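PDB 5XEM: cysteine synthase from Fusobacterium nucleatum subsp. nucleatum strain ATCC 25586, which probably makes L-cysteine and acetate from O-acetyl-L-serine and hydrogen sulfide with pyridoxal 5'-phosphate as cofactor, and produces hydrogen sulfide. Local coordinates for residues Gly61-Lys65 with Lys139-Val143; Ala189-Lys193 with Ser239-Asp243. One frame throughout, in Å; residues are numbered along the deposited sequence.

Contact 1 (Gly61-Lys65 with Lys139-Val143); sequences GLIDK and KKYFV
The ring of F142 reaches across to L62 and I63, and each of these aliphatic side chains meets a different part of it, both from the same side. A chi1 of 174° turns the ring away from its own backbone N and out toward the pair. L62 crosses it at about a right angle, CD1 lying 3.9 Å from F142 CE1. I63 comes in obliquely near the opposite ortho carbon, where its CD1 is 3.9 Å from F142 CD2 and CG1 lies against the ring's root. A57 of helix 46-60 also touches all three side chains. At the other end of the pairing, the extended chain of K140 runs across D64 and sets NZ 2.8 Å from D64 OD2, a salt bridge that uses the anti side of the carboxylate, 19° out of its plane. D66 is a second acidic partner of the same ammonium. Between the apolar and charged ends a water donates to both L62 O and Y141 O, joining two carbonyls that cannot bond to each other. G61, in a Schellman motif, ends helix 46-60; the helix-to-strand connection that follows packs against side chains of the adjacent outermost strand 141-142, as in a parallel alpha/beta sheet.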
loop_
_atom_site.group_PDB
_atom_site.type_symbol
_atom_site.label_atom_id
_atom_site.label_comp_id
_atom_site.label_asym_id
_atom_site.label_seq_id
_atom_site.Cartn_x
_atom_site.Cartn_y
_atom_site.Cartn_z
ATOM N N GLY A 61 -10.848 -30.077 2.348
ATOM C CA GLY A 61 -11.031 -30.750 1.085
ATOM C C GLY A 61 -12.106 -30.145 0.214
ATOM O O GLY A 61 -12.544 -30.771 -0.733
ATOM N N LEU A 62 -12.482 -28.897 0.496
ATOM C CA LEU A 62 -13.476 -28.169 -0.281
ATOM C C LEU A 62 -12.924 -27.406 -1.479
ATOM O O LEU A 62 -13.697 -26.905 -2.284
ATOM C CB LEU A 62 -14.230 -27.208 0.631
ATOM C CG LEU A 62 -15.167 -27.868 1.640
ATOM C CD1 LEU A 62 -15.692 -26.846 2.643
ATOM C CD2 LEU A 62 -16.319 -28.552 0.913
ATOM N N ILE A 63 -11.597 -27.330 -1.602
ATOM C CA ILE A 63 -10.952 -26.671 -2.731
ATOM C C ILE A 63 -9.898 -27.598 -3.317
ATOM O O ILE A 63 -8.929 -27.925 -2.646
ATOM C CB ILE A 63 -10.279 -25.337 -2.292
ATOM C CG1 ILE A 63 -11.304 -24.373 -1.669
ATOM C CG2 ILE A 63 -9.566 -24.667 -3.463
ATOM C CD1 ILE A 63 -10.673 -23.087 -1.131
ATOM N N ASP A 64 -10.147 -28.048 -4.543
ATOM C CA ASP A 64 -9.190 -28.775 -5.395
ATOM C C ASP A 64 -8.594 -27.746 -6.352
ATOM O O ASP A 64 -9.051 -26.595 -6.410
ATOM C CB ASP A 64 -9.921 -29.843 -6.241
ATOM C CG ASP A 64 -10.690 -30.869 -5.403
ATOM O OD1 ASP A 64 -10.298 -31.119 -4.262
ATOM O OD2 ASP A 64 -11.683 -31.435 -5.908
ATOM N N LYS A 65 -7.623 -28.182 -7.156
ATOM C CA LYS A 65 -6.956 -27.322 -8.130
ATOM C C LYS A 65 -7.939 -26.672 -9.085
ATOM O O LYS A 65 -7.729 -25.531 -9.507
ATOM C CB LYS A 65 -5.929 -28.126 -8.968
ATOM C CG LYS A 65 -4.868 -28.866 -8.164
ATOM C CD LYS A 65 -4.113 -29.875 -9.042
ATOM C CE LYS A 65 -3.982 -31.240 -8.378
ATOM N NZ LYS A 65 -5.189 -32.077 -8.615
ATOM N N LYS A 139 -19.001 -26.878 -12.297
ATOM C CA LYS A 139 -18.903 -28.239 -11.811
ATOM C C LYS A 139 -18.343 -28.317 -10.373
ATOM O O LYS A 139 -18.776 -29.164 -9.573
ATOM C CB LYS A 139 -18.032 -29.046 -12.782
ATOM C CG LYS A 139 -17.789 -30.478 -12.359
ATOM C CD LYS A 139 -17.003 -31.252 -13.419
ATOM C CE LYS A 139 -16.052 -32.256 -12.775
ATOM N NZ LYS A 139 -16.709 -32.968 -11.645
ATOM N N LYS A 140 -17.369 -27.461 -10.050
ATOM C CA LYS A 140 -16.725 -27.472 -8.727
ATOM C C LYS A 140 -16.598 -26.013 -8.275
ATOM O O LYS A 140 -16.068 -25.192 -9.027
ATOM C CB LYS A 140 -15.316 -28.083 -8.803
ATOM C CG LYS A 140 -15.234 -29.577 -9.136
ATOM C CD LYS A 140 -13.864 -30.074 -8.696
ATOM C CE LYS A 140 -13.564 -31.510 -9.040
ATOM N NZ LYS A 140 -12.131 -31.707 -8.654
ATOM N N TYR A 141 -17.084 -25.684 -7.079
ATOM C CA TYR A 141 -16.941 -24.329 -6.560
ATOM C C TYR A 141 -16.903 -24.335 -5.051
ATOM O O TYR A 141 -17.281 -25.325 -4.408
ATOM C CB TYR A 141 -18.045 -23.406 -7.080
ATOM C CG TYR A 141 -19.440 -23.841 -6.730
ATOM C CD1 TYR A 141 -19.949 -23.605 -5.475
ATOM C CD2 TYR A 141 -20.259 -24.498 -7.668
ATOM C CE1 TYR A 141 -21.224 -24.012 -5.141
ATOM C CE2 TYR A 141 -21.545 -24.890 -7.349
ATOM C CZ TYR A 141 -22.013 -24.659 -6.077
ATOM O OH TYR A 141 -23.279 -25.052 -5.728
ATOM N N PHE A 142 -16.407 -23.223 -4.500
ATOM C CA PHE A 142 -16.456 -22.967 -3.098
ATOM C C PHE A 142 -16.851 -21.493 -2.934
ATOM O O PHE A 142 -16.226 -20.630 -3.547
ATOM C CB PHE A 142 -15.082 -23.207 -2.462
ATOM C CG PHE A 142 -15.010 -22.820 -1.024
ATOM C CD1 PHE A 142 -15.710 -23.540 -0.078
ATOM C CD2 PHE A 142 -14.264 -21.721 -0.604
ATOM C CE1 PHE A 142 -15.692 -23.180 1.258
ATOM C CE2 PHE A 142 -14.211 -21.382 0.746
ATOM C CZ PHE A 142 -14.951 -22.110 1.673
ATOM N N VAL A 143 -17.842 -21.218 -2.104
ATOM C CA VAL A 143 -18.192 -19.820 -1.763
ATOM C C VAL A 143 -17.679 -19.560 -0.372
ATOM O O VAL A 143 -18.184 -20.166 0.549
ATOM C CB VAL A 143 -19.727 -19.619 -1.797
ATOM C CG1 VAL A 143 -20.097 -18.155 -1.433
ATOM C CG2 VAL A 143 -20.261 -20.001 -3.167
HETATM O O HOH W 1 -16.378 -27.061 -2.433
#

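Contact 2 (Ala189-Lys193 with Ser239-Asp243)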
loop_
_atom_site.group_PDB
_atom_site.type_symbol
_atom_site.label_atom_id
_atom_site.label_comp_id
_atom_site.label_asym_id
_atom_site.label_seq_id
_atom_site.Cartn_x
_atom_site.Cartn_y
_atom_site.Cartn_z
ATOM N N ALA A 189 -13.115 -8.171 19.184
ATOM C CA ALA A 189 -13.702 -7.800 20.475
ATOM C C ALA A 189 -13.852 -9.001 21.379
ATOM O O ALA A 189 -13.674 -8.858 22.595
ATOM C CB ALA A 189 -15.070 -7.136 20.283
ATOM N N LYS A 190 -14.181 -10.169 20.804
ATOM C CA LYS A 190 -14.339 -11.404 21.582
ATOM C C LYS A 190 -13.038 -11.770 22.275
ATOM O O LYS A 190 -13.016 -12.031 23.489
ATOM C CB LYS A 190 -14.821 -12.554 20.722
ATOM C CG LYS A 190 -15.096 -13.868 21.479
ATOM C CD LYS A 190 -15.745 -14.891 20.559
ATOM C CE LYS A 190 -15.972 -16.229 21.253
ATOM N NZ LYS A 190 -16.295 -17.337 20.311
ATOM N N LYS A 191 -11.933 -11.724 21.530
ATOM C CA LYS A 191 -10.643 -12.056 22.110
ATOM C C LYS A 191 -10.229 -11.054 23.162
ATOM O O LYS A 191 -9.777 -11.433 24.256
ATOM C CB LYS A 191 -9.551 -12.203 21.041
ATOM C CG LYS A 191 -8.127 -12.346 21.589
ATOM C CD LYS A 191 -7.907 -13.544 22.504
ATOM C CE LYS A 191 -8.017 -14.876 21.786
ATOM N NZ LYS A 191 -6.993 -15.117 20.739
ATOM N N LEU A 192 -10.383 -9.779 22.851
ATOM C CA LEU A 192 -9.968 -8.735 23.763
ATOM C C LEU A 192 -10.730 -8.817 25.107
ATOM O O LEU A 192 -10.125 -8.653 26.169
ATOM C CB LEU A 192 -10.172 -7.357 23.133
ATOM C CG LEU A 192 -9.268 -6.981 21.942
ATOM C CD1 LEU A 192 -9.617 -5.574 21.435
ATOM C CD2 LEU A 192 -7.797 -7.124 22.286
ATOM N N LYS A 193 -12.036 -9.073 25.039
ATOM C CA LYS A 193 -12.868 -9.169 26.231
ATOM C C LYS A 193 -12.590 -10.450 27.026
ATOM O O LYS A 193 -12.786 -10.471 28.251
ATOM C CB LYS A 193 -14.352 -9.062 25.868
ATOM C CG LYS A 193 -14.796 -7.624 25.766
ATOM C CD LYS A 193 -16.281 -7.432 25.482
ATOM C CE LYS A 193 -16.649 -5.987 25.778
ATOM N NZ LYS A 193 -18.006 -5.524 25.364
ATOM N N SER A 239 -23.811 -8.963 21.144
ATOM C CA SER A 239 -23.654 -9.079 22.598
ATOM C C SER A 239 -22.326 -8.488 23.069
ATOM O O SER A 239 -22.157 -8.186 24.256
ATOM C CB SER A 239 -23.786 -10.532 23.043
ATOM O OG SER A 239 -22.668 -11.303 22.642
ATOM N N LEU A 240 -21.399 -8.297 22.127
ATOM C CA LEU A 240 -20.095 -7.691 22.394
ATOM C C LEU A 240 -20.121 -6.162 22.373
ATOM O O LEU A 240 -19.191 -5.529 22.859
ATOM C CB LEU A 240 -19.069 -8.214 21.370
ATOM C CG LEU A 240 -18.790 -9.718 21.406
ATOM C CD1 LEU A 240 -17.999 -10.175 20.181
ATOM C CD2 LEU A 240 -18.028 -10.078 22.684
ATOM N N ALA A 241 -21.183 -5.561 21.832
ATOM C CA ALA A 241 -21.234 -4.105 21.623
ATOM C C ALA A 241 -21.639 -3.358 22.880
ATOM O O ALA A 241 -22.774 -3.471 23.309
ATOM C CB ALA A 241 -22.226 -3.764 20.509
ATOM N N ASP A 242 -20.739 -2.563 23.434
ATOM C CA ASP A 242 -21.070 -1.756 24.602
ATOM C C ASP A 242 -21.986 -0.580 24.289
ATOM O O ASP A 242 -22.679 -0.088 25.177
ATOM C CB ASP A 242 -19.811 -1.313 25.319
ATOM C CG ASP A 242 -19.143 -2.457 26.043
ATOM O OD1 ASP A 242 -19.674 -2.883 27.086
ATOM O OD2 ASP A 242 -18.097 -2.954 25.559
ATOM N N ASP A 243 -21.978 -0.141 23.028
ATOM C CA ASP A 243 -22.922 0.822 22.468
ATOM C C ASP A 243 -22.715 0.711 20.948
ATOM O O ASP A 243 -21.758 0.076 20.525
ATOM C CB ASP A 243 -22.582 2.240 22.939
ATOM C CG ASP A 243 -23.738 3.221 22.794
ATOM O OD1 ASP A 243 -24.834 2.814 22.347
ATOM O OD2 ASP A 243 -23.537 4.404 23.114
HETATM O O HOH W 2 -19.884 -7.844 25.861
#
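K193 spans the gap between helix 183-195 and the loop that leads into strand 245-247, and its ammonium carries the polar half of the contact. The side chain approaches D242 from the opposite direction, and its extended chain gives it the length to carry NZ to the loop, 2.6 Å from D242 OD2 in a short salt bridge. It meets this oxygen from above the carboxylate plane, 41° out of it. The same nitrogen donates to the backbone at L240 O, 2.8 Å away, again from above the plane of the acceptor group, with a C=O...N angle of 133°. A water that accepts from K193 NZ and donates to S239 O extends the grip one residue further back along the loop. T201 of strand 200-206 ties in as well: its hydroxyl bonds K193 NZ, and its backbone N donates to D242 OD2. The carboxylate oxygen is thus held from two sources, which would be expected to favour its charged form.

Here a helix following strand 174-178 packs beside the return to the edge strand 245-247 of the larger sheet, in the three-layer alpha/beta fold of the fold-type II pyridoxal-phosphate enzymes. D242 also binds calcium in a structure of this protein, although no calcium is bound to it here.

The apolar half belongs to L240. Its chi1 of -63° places CG beside the backbone N, and the two methyls lie against the helix at the level of A189 and K190. CD1 is 4.2 Å from A189 CB and 3.9 Å from K190 N. CD2 faces K190 CA and the aliphatic run of K193, with K193 CD 4.2 Å from L240 CD2. K190 lends its CB to the patch, 4.0 Å from L240 CD1, while its extended chain carries NZ away from the loop.

In the fold
From the N terminus, strands 19-21 and 31-36 enter the mixed sheet before helix 46-60 leads into segment 61-65; the chain then builds strands 68-72, 92-97 and 114-118 with their helices before returning at 139-143. Contact 1 closes that long excursion, bringing the loop after helix 46-60 to the outermost strand of the four-stranded parallel sheet. Later come strand 174-178 and helix 183-195. Contact 2 then closes a shorter loop of 45 residues, linking this helix to the approach to strand 245-247 at an edge of the six-stranded sheet. The two loops follow in series, neither nesting nor crossing; contact 1 belongs to the parallel sheet and contact 2 to the mixed one, with centres about 34 Å apart.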